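Local coordinates for protein beta-galactosidase (Trichoderma reesei, PDB 3OG2) that probably hydrolyses terminal non-reducing beta-D-galactose residues of beta-D-galactosides, as a glycoprotein of glycoside hydrolase family 35 with a TIM-barrel domain, at residues S422-L427 and D433-Q438; L443-T446 and S450-H453. All coordinates share one frame; numbering follows the deposited sequence.

Contact 1 (S422-L427 and D433-Q438)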
ATOM      1  N   SER A 422     -36.109  -5.647   6.361  1.00 13.41           N
ATOM      2  CA  SER A 422     -36.785  -6.788   5.759  1.00 12.79           C
ATOM      3  C   SER A 422     -37.396  -6.362   4.447  1.00 12.31           C
ATOM      4  O   SER A 422     -38.001  -5.293   4.364  1.00 14.72           O
ATOM      5  CB  SER A 422     -37.933  -7.240   6.667  1.00 15.65           C
ATOM      6  OG  SER A 422     -37.374  -7.658   7.929  1.00 24.21           O
ATOM      7  N   TYR A 423     -37.243  -7.169   3.395  1.00 12.17           N
ATOM      8  CA  TYR A 423     -37.721  -6.761   2.096  1.00 11.62           C
ATOM      9  C   TYR A 423     -37.989  -7.981   1.221  1.00 11.57           C
ATOM     10  O   TYR A 423     -37.597  -9.115   1.565  1.00 12.35           O
ATOM     11  CB  TYR A 423     -36.688  -5.818   1.446  1.00 11.44           C
ATOM     12  CG  TYR A 423     -35.403  -6.442   0.984  1.00 11.82           C
ATOM     13  CD1 TYR A 423     -34.413  -6.745   1.914  1.00 11.71           C
ATOM     14  CD2 TYR A 423     -35.147  -6.739  -0.358  1.00 11.39           C
ATOM     15  CE1 TYR A 423     -33.203  -7.319   1.519  1.00 11.96           C
ATOM     16  CE2 TYR A 423     -33.939  -7.302  -0.770  1.00 11.47           C
ATOM     17  CZ  TYR A 423     -32.974  -7.586   0.189  1.00 12.00           C
ATOM     18  OH  TYR A 423     -31.801  -8.179  -0.234  1.00 12.27           O
ATOM     19  N   THR A 424     -38.633  -7.707   0.093  1.00 11.35           N
ATOM     20  CA  THR A 424     -38.749  -8.641  -0.986  1.00 11.46           C
ATOM     21  C   THR A 424     -38.361  -7.896  -2.258  1.00 11.68           C
ATOM     22  O   THR A 424     -38.296  -6.658  -2.235  1.00 12.68           O
ATOM     23  CB  THR A 424     -40.178  -9.226  -1.122  1.00 12.28           C
ATOM     24  OG1 THR A 424     -40.998  -8.130  -1.468  1.00 12.92           O
ATOM     25  CG2 THR A 424     -40.660  -9.865   0.194  1.00 12.75           C
ATOM     26  N   VAL A 425     -38.101  -8.644  -3.331  1.00 12.01           N
ATOM     27  CA  VAL A 425     -37.785  -7.967  -4.612  1.00 11.68           C
ATOM     28  C   VAL A 425     -38.728  -8.467  -5.686  1.00 12.19           C
ATOM     29  O   VAL A 425     -39.302  -9.556  -5.617  1.00 14.52           O
ATOM     30  CB  VAL A 425     -36.313  -8.161  -5.065  1.00 11.77           C
ATOM     31  CG1 VAL A 425     -35.389  -7.440  -4.101  1.00 15.55           C
ATOM     32  CG2 VAL A 425     -35.994  -9.629  -5.112  1.00 14.44           C
ATOM     33  N   LYS A 426     -38.896  -7.666  -6.722  1.00 13.29           N
ATOM     34  CA  LYS A 426     -39.664  -8.050  -7.903  1.00 14.42           C
ATOM     35  C   LYS A 426     -38.708  -7.828  -9.076  1.00 13.49           C
ATOM     36  O   LYS A 426     -38.380  -6.662  -9.386  1.00 14.34           O
ATOM     37  CB  LYS A 426     -40.969  -7.240  -8.029  1.00 18.17           C
ATOM     38  CG  LYS A 426     -41.749  -7.681  -9.243  1.00 22.57           C
ATOM     39  CD  LYS A 426     -43.135  -7.049  -9.339  1.00 24.24           C
ATOM     40  CE  LYS A 426     -44.001  -8.081 -10.069  1.00 34.90           C
ATOM     41  NZ  LYS A 426     -43.298  -9.400 -10.273  1.00 53.70           N
ATOM     42  N   LEU A 427     -38.205  -8.916  -9.690  1.00 12.86           N
ATOM     43  CA  LEU A 427     -37.089  -8.802 -10.633  1.00 13.31           C
ATOM     44  C   LEU A 427     -37.510  -9.360 -11.985  1.00 12.99           C
ATOM     45  O   LEU A 427     -38.260 -10.343 -12.045  1.00 15.35           O
ATOM     46  CB  LEU A 427     -35.848  -9.586 -10.156  1.00 11.44           C
ATOM     47  CG  LEU A 427     -35.316  -9.161  -8.789  1.00 10.87           C
ATOM     48  CD1 LEU A 427     -34.103  -9.981  -8.378  1.00 13.87           C
ATOM     49  CD2 LEU A 427     -34.952  -7.683  -8.727  1.00 14.46           C
ATOM     50  N   ASP A 433     -41.628 -11.256 -14.752  1.00 18.82           N
ATOM     51  CA  ASP A 433     -41.268 -10.590 -13.505  1.00 17.96           C
ATOM     52  C   ASP A 433     -41.693 -11.413 -12.296  1.00 20.51           C
ATOM     53  O   ASP A 433     -42.848 -11.867 -12.256  1.00 29.24           O
ATOM     54  CB  ASP A 433     -41.989  -9.266 -13.380  1.00 20.94           C
ATOM     55  CG  ASP A 433     -41.630  -8.260 -14.447  1.00 31.80           C
ATOM     56  OD1 ASP A 433     -40.498  -8.316 -14.995  1.00 27.08           O
ATOM     57  OD2 ASP A 433     -42.509  -7.409 -14.706  1.00 47.52           O
ATOM     58  N   LEU A 434     -40.821 -11.632 -11.357  1.00 18.26           N
ATOM     59  CA  LEU A 434     -41.210 -12.439 -10.193  1.00 19.80           C
ATOM     60  C   LEU A 434     -40.964 -11.736  -8.870  1.00 17.53           C
ATOM     61  O   LEU A 434     -39.890 -11.173  -8.699  1.00 15.21           O
ATOM     62  CB  LEU A 434     -40.405 -13.736 -10.156  1.00 22.54           C
ATOM     63  CG  LEU A 434     -40.547 -14.626 -11.376  1.00 22.01           C
ATOM     64  CD1 LEU A 434     -39.562 -15.772 -11.286  1.00 22.89           C
ATOM     65  CD2 LEU A 434     -41.989 -15.074 -11.474  1.00 26.95           C
ATOM     66  N   THR A 435     -41.870 -11.818  -7.933  1.00 17.97           N
ATOM     67  CA  THR A 435     -41.644 -11.378  -6.562  1.00 17.31           C
ATOM     68  C   THR A 435     -40.986 -12.561  -5.831  1.00 14.30           C
ATOM     69  O   THR A 435     -41.537 -13.689  -5.806  1.00 15.32           O
ATOM     70  CB  THR A 435     -42.896 -10.871  -5.837  1.00 19.31           C
ATOM     71  OG1 THR A 435     -43.364  -9.658  -6.459  1.00 22.94           O
ATOM     72  CG2 THR A 435     -42.537 -10.530  -4.395  1.00 22.67           C
ATOM     73  N   ILE A 436     -39.832 -12.230  -5.290  1.00 13.38           N
ATOM     74  CA  ILE A 436     -39.005 -13.263  -4.675  1.00 12.41           C
ATOM     75  C   ILE A 436     -38.778 -12.857  -3.233  1.00 12.77           C
ATOM     76  O   ILE A 436     -38.476 -11.654  -3.005  1.00 13.56           O
ATOM     77  CB  ILE A 436     -37.671 -13.296  -5.449  1.00 12.20           C
ATOM     78  CG1 ILE A 436     -37.868 -13.751  -6.912  1.00 12.94           C
ATOM     79  CG2 ILE A 436     -36.647 -14.164  -4.730  1.00 13.60           C
ATOM     80  CD1 ILE A 436     -36.827 -13.086  -7.794  1.00 16.50           C
ATOM     81  N   PRO A 437     -38.842 -13.756  -2.270  1.00 13.69           N
ATOM     82  CA  PRO A 437     -39.032 -15.216  -2.396  1.00 14.39           C
ATOM     83  C   PRO A 437     -40.358 -15.744  -2.937  1.00 14.29           C
ATOM     84  O   PRO A 437     -41.445 -15.390  -2.502  1.00 17.38           O
ATOM     85  CB  PRO A 437     -38.886 -15.716  -0.942  1.00 15.73           C
ATOM     86  CG  PRO A 437     -37.944 -14.665  -0.395  1.00 16.43           C
ATOM     87  CD  PRO A 437     -38.501 -13.351  -0.880  1.00 14.85           C
ATOM     88  N   GLN A 438     -40.270 -16.659  -3.898  1.00 12.68           N
ATOM     89  CA  GLN A 438     -41.466 -17.287  -4.440  1.00 12.80           C
ATOM     90  C   GLN A 438     -42.049 -18.296  -3.497  1.00 12.22           C
ATOM     91  O   GLN A 438     -43.205 -18.700  -3.724  1.00 15.28           O
ATOM     92  CB  GLN A 438     -41.089 -17.984  -5.765  1.00 14.30           C
ATOM     93  CG  GLN A 438     -40.831 -16.988  -6.909  1.00 17.72           C
ATOM     94  CD  GLN A 438     -42.179 -16.830  -7.604  1.00 20.95           C
ATOM     95  OE1 GLN A 438     -42.689 -17.807  -8.172  1.00 23.68           O
ATOM     96  NE2 GLN A 438     -42.742 -15.609  -7.532  1.00 26.31           N
TER
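Val425 and Ile436 form one hydrogen-bonded pair of an antiparallel beta hairpin and Leu427 and Leu434 the next, with the non-hydrogen-bonded pair Lys426 and Thr435 between them. Four backbone bonds result. The shortest runs from Ile436 N to Val425 O, 2.7 Å. The closeness of the strands also brings CA-H groups onto carbonyls: Thr435 CA lies 3.1 Å from Val425 O, the oxygen that also accepts the hydrogen bond from Ile436 N.

Apolar contact collects on the face of Val425, Leu427, Leu434 and Ile436. Val425 CG2 lies 4.0 Å from Ile436 CB, while the methyls Leu427 CD1 and Ile436 CD1 meet at 4.2 Å, their side chains crossing at about a right angle.

On the other face the aliphatic chain of Lys426 runs across the Thr435 hydroxyl, with Lys426 CB 3.7 Å from Thr435 OG1. Lys426 CG is anti to the backbone N (chi1 -179°) and the chain bends only at its end, which leaves Lys426 NZ 3.4 Å from Asp433 CB; the Asp433 carboxylate may add a longer-range attraction. Beyond the cis peptide before Pro437, the Gln438 amide folds back, Gln438 NE2 donating to Thr435 O at 2.8 Å.

Strand 434-436 is an outer strand of a three-stranded antiparallel sheet, with 421-427 central and 443-445 beyond it. The apolar face packs through Val425 on Ile396 of strand 394-400 and through Leu434 and Ile436 on Tyr466 of strand 462-467.

Contact 2 (L443-T446 and S450-H453)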
ATOM      1  N   LEU A 443     -36.519 -11.417   2.688  1.00 10.78           N
ATOM      2  CA  LEU A 443     -35.088 -11.206   2.724  1.00 10.74           C
ATOM      3  C   LEU A 443     -34.706 -10.207   3.794  1.00 10.54           C
ATOM      4  O   LEU A 443     -35.541  -9.379   4.198  1.00 12.89           O
ATOM      5  CB  LEU A 443     -34.638 -10.629   1.378  1.00 11.56           C
ATOM      6  CG  LEU A 443     -35.090 -11.495   0.196  1.00 11.00           C
ATOM      7  CD1 LEU A 443     -34.767 -10.785  -1.114  1.00 14.30           C
ATOM      8  CD2 LEU A 443     -34.522 -12.905   0.176  1.00 13.59           C
ATOM      9  N   THR A 444     -33.453 -10.253   4.217  1.00 10.54           N
ATOM     10  CA  THR A 444     -32.925  -9.379   5.254  1.00 11.83           C
ATOM     11  C   THR A 444     -31.689  -8.676   4.730  1.00 10.64           C
ATOM     12  O   THR A 444     -30.818  -9.302   4.112  1.00 12.03           O
ATOM     13  CB  THR A 444     -32.503 -10.229   6.510  1.00 14.53           C
ATOM     14  OG1 THR A 444     -33.696 -10.842   7.037  1.00 18.50           O
ATOM     15  CG2 THR A 444     -31.895  -9.366   7.609  1.00 21.54           C
ATOM     16  N   LEU A 445     -31.606  -7.382   4.987  1.00 11.28           N
ATOM     17  CA  LEU A 445     -30.374  -6.598   4.727  1.00 11.73           C
ATOM     18  C   LEU A 445     -29.958  -6.055   6.094  1.00 11.43           C
ATOM     19  O   LEU A 445     -30.657  -5.162   6.636  1.00 13.13           O
ATOM     20  CB  LEU A 445     -30.593  -5.511   3.664  1.00 13.38           C
ATOM     21  CG  LEU A 445     -29.266  -4.832   3.254  1.00 11.88           C
ATOM     22  CD1 LEU A 445     -28.445  -5.756   2.390  1.00 13.30           C
ATOM     23  CD2 LEU A 445     -29.563  -3.521   2.540  1.00 14.73           C
ATOM     24  N   THR A 446     -28.902  -6.561   6.696  1.00 11.01           N
ATOM     25  CA  THR A 446     -28.467  -6.104   8.028  1.00 11.32           C
ATOM     26  C   THR A 446     -27.636  -4.843   7.903  1.00 10.57           C
ATOM     27  O   THR A 446     -27.460  -4.300   6.771  1.00 11.83           O
ATOM     28  CB  THR A 446     -27.705  -7.233   8.755  1.00 13.03           C
ATOM     29  OG1 THR A 446     -26.493  -7.544   8.050  1.00 13.33           O
ATOM     30  CG2 THR A 446     -28.559  -8.504   8.796  1.00 14.58           C
ATOM     31  N   SER A 450     -24.534  -4.660   1.718  1.00  9.35           N
ATOM     32  CA  SER A 450     -25.090  -4.493   0.358  1.00  9.33           C
ATOM     33  C   SER A 450     -24.976  -5.841  -0.336  1.00  9.68           C
ATOM     34  O   SER A 450     -24.037  -6.586  -0.101  1.00 10.27           O
ATOM     35  CB  SER A 450     -24.284  -3.426  -0.370  1.00 10.05           C
ATOM     36  OG  SER A 450     -24.719  -3.274  -1.705  1.00 10.66           O
ATOM     37  N   LYS A 451     -25.956  -6.160  -1.179  1.00 10.37           N
ATOM     38  CA  LYS A 451     -25.972  -7.460  -1.834  1.00 11.04           C
ATOM     39  C   LYS A 451     -26.128  -7.285  -3.314  1.00  8.45           C
ATOM     40  O   LYS A 451     -26.726  -6.302  -3.724  1.00 10.50           O
ATOM     41  CB  LYS A 451     -27.143  -8.319  -1.334  1.00 15.69           C
ATOM     42  CG  LYS A 451     -26.894  -8.629   0.156  1.00 19.07           C
ATOM     43  CD  LYS A 451     -27.396  -9.975   0.595  1.00 19.28           C
ATOM     44  CE  LYS A 451     -27.413  -9.990   2.122  1.00 18.80           C
ATOM     45  NZ  LYS A 451     -26.121 -10.558   2.614  1.00 15.29           N
ATOM     46  N   ILE A 452     -25.648  -8.250  -4.067  1.00  9.62           N
ATOM     47  CA  ILE A 452     -25.944  -8.357  -5.481  0.50  9.05           C
ATOM     48  C   ILE A 452     -26.831  -9.584  -5.678  1.00 10.19           C
ATOM     49  O   ILE A 452     -26.461 -10.718  -5.406  1.00 18.74           O
ATOM     50  CB  ILE A 452     -24.678  -8.435  -6.347  0.50 12.36           C
ATOM     51  CG1 ILE A 452     -23.591  -7.539  -5.746  0.50 13.72           C
ATOM     52  CG2 ILE A 452     -25.013  -8.131  -7.806  0.50 18.58           C
ATOM     53  CD1 ILE A 452     -22.949  -6.514  -6.663  0.50 25.79           C
ATOM     54  N   HIS A 453     -28.066  -9.331  -6.154  1.00  9.28           N
ATOM     55  CA  HIS A 453     -28.979 -10.399  -6.563  1.00  9.41           C
ATOM     56  C   HIS A 453     -28.852 -10.553  -8.072  1.00  9.64           C
ATOM     57  O   HIS A 453     -28.502  -9.591  -8.764  1.00 11.09           O
ATOM     58  CB  HIS A 453     -30.413 -10.107  -6.179  1.00  9.85           C
ATOM     59  CG  HIS A 453     -30.612  -9.825  -4.723  1.00 10.56           C
ATOM     60  ND1 HIS A 453     -29.949 -10.495  -3.700  1.00 10.59           N
ATOM     61  CD2 HIS A 453     -31.423  -8.963  -4.095  1.00 12.91           C
ATOM     62  CE1 HIS A 453     -30.359 -10.029  -2.510  1.00 11.12           C
ATOM     63  NE2 HIS A 453     -31.254  -9.081  -2.734  1.00 12.07           N
TER
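Leu445 and Lys451 lie alongside each other, pointing opposite ways, and the touch is between aliphatic atoms: Leu445 CD1 lies 4.0 Å from Lys451 CG. The same methyl, Leu445 CD1, reaches to 4.1 Å from Ser450 N, so one leucine branch packs over both the side chain and the backbone of the facing strand. Leu445 achieves this with CG anti to the backbone N (chi1 -172°), a torsion that carries its end closer to 450-453 than the start of the side chain would suggest.

Lys451 has a more contorted course. CG sits beside its own backbone N, and the chain is bent at chi2 (-147°) and again at chi4 (-93°). Lys451 CE passes 4.0 Å from Thr444 O, and the ammonium end is then gripped by two carboxylates, in salt bridges to Glu491 and Asp449. These anions would be expected to stabilise the positive charge of this buried lysine, whose methylenes meanwhile serve as apolar surface for Leu445.

At the other end, Leu443 CD1 approaches the His453 imidazole obliquely, 4.2 Å from His453 NE2. The ring is held by a hydrogen bond between NE2 and the Tyr423 hydroxyl and, weakly, by one from ND1 to Thr468 O.

No hydrogen bond joins the two segments, and their strand axes come no nearer than 8.6 Å: the strands face each other from different sheets. Strand 443-445 pairs with strand 421-427 in the small three-stranded sheet, whereas 450-459 lies inside the eight-stranded antiparallel sheet between strands 406-412 and 462-467. Strand 406-412 also meets Leu445 directly, through His412, and helix 301-313 packs against Ile452.

How the contacts relate
The two contacts follow one another along the chain, contact 1 closing before contact 2 opens, and their centres are about 12 Å apart, both within beta-galactosidase domain 2. Contact 1 makes the hairpin of the three-stranded sheet; contact 2 joins the last strand of that sheet to the eight-stranded one. Tyr423 bridges them: its backbone O accepts from Leu443 N, its ring packs on the backbone between Thr444 and Leu445, and its hydroxyl reaches the histidine of contact 2. Contact 1 thus builds the small sheet, and contact 2 packs its edge strand by side chains against the large one, in a region away from the galactose-binding residues.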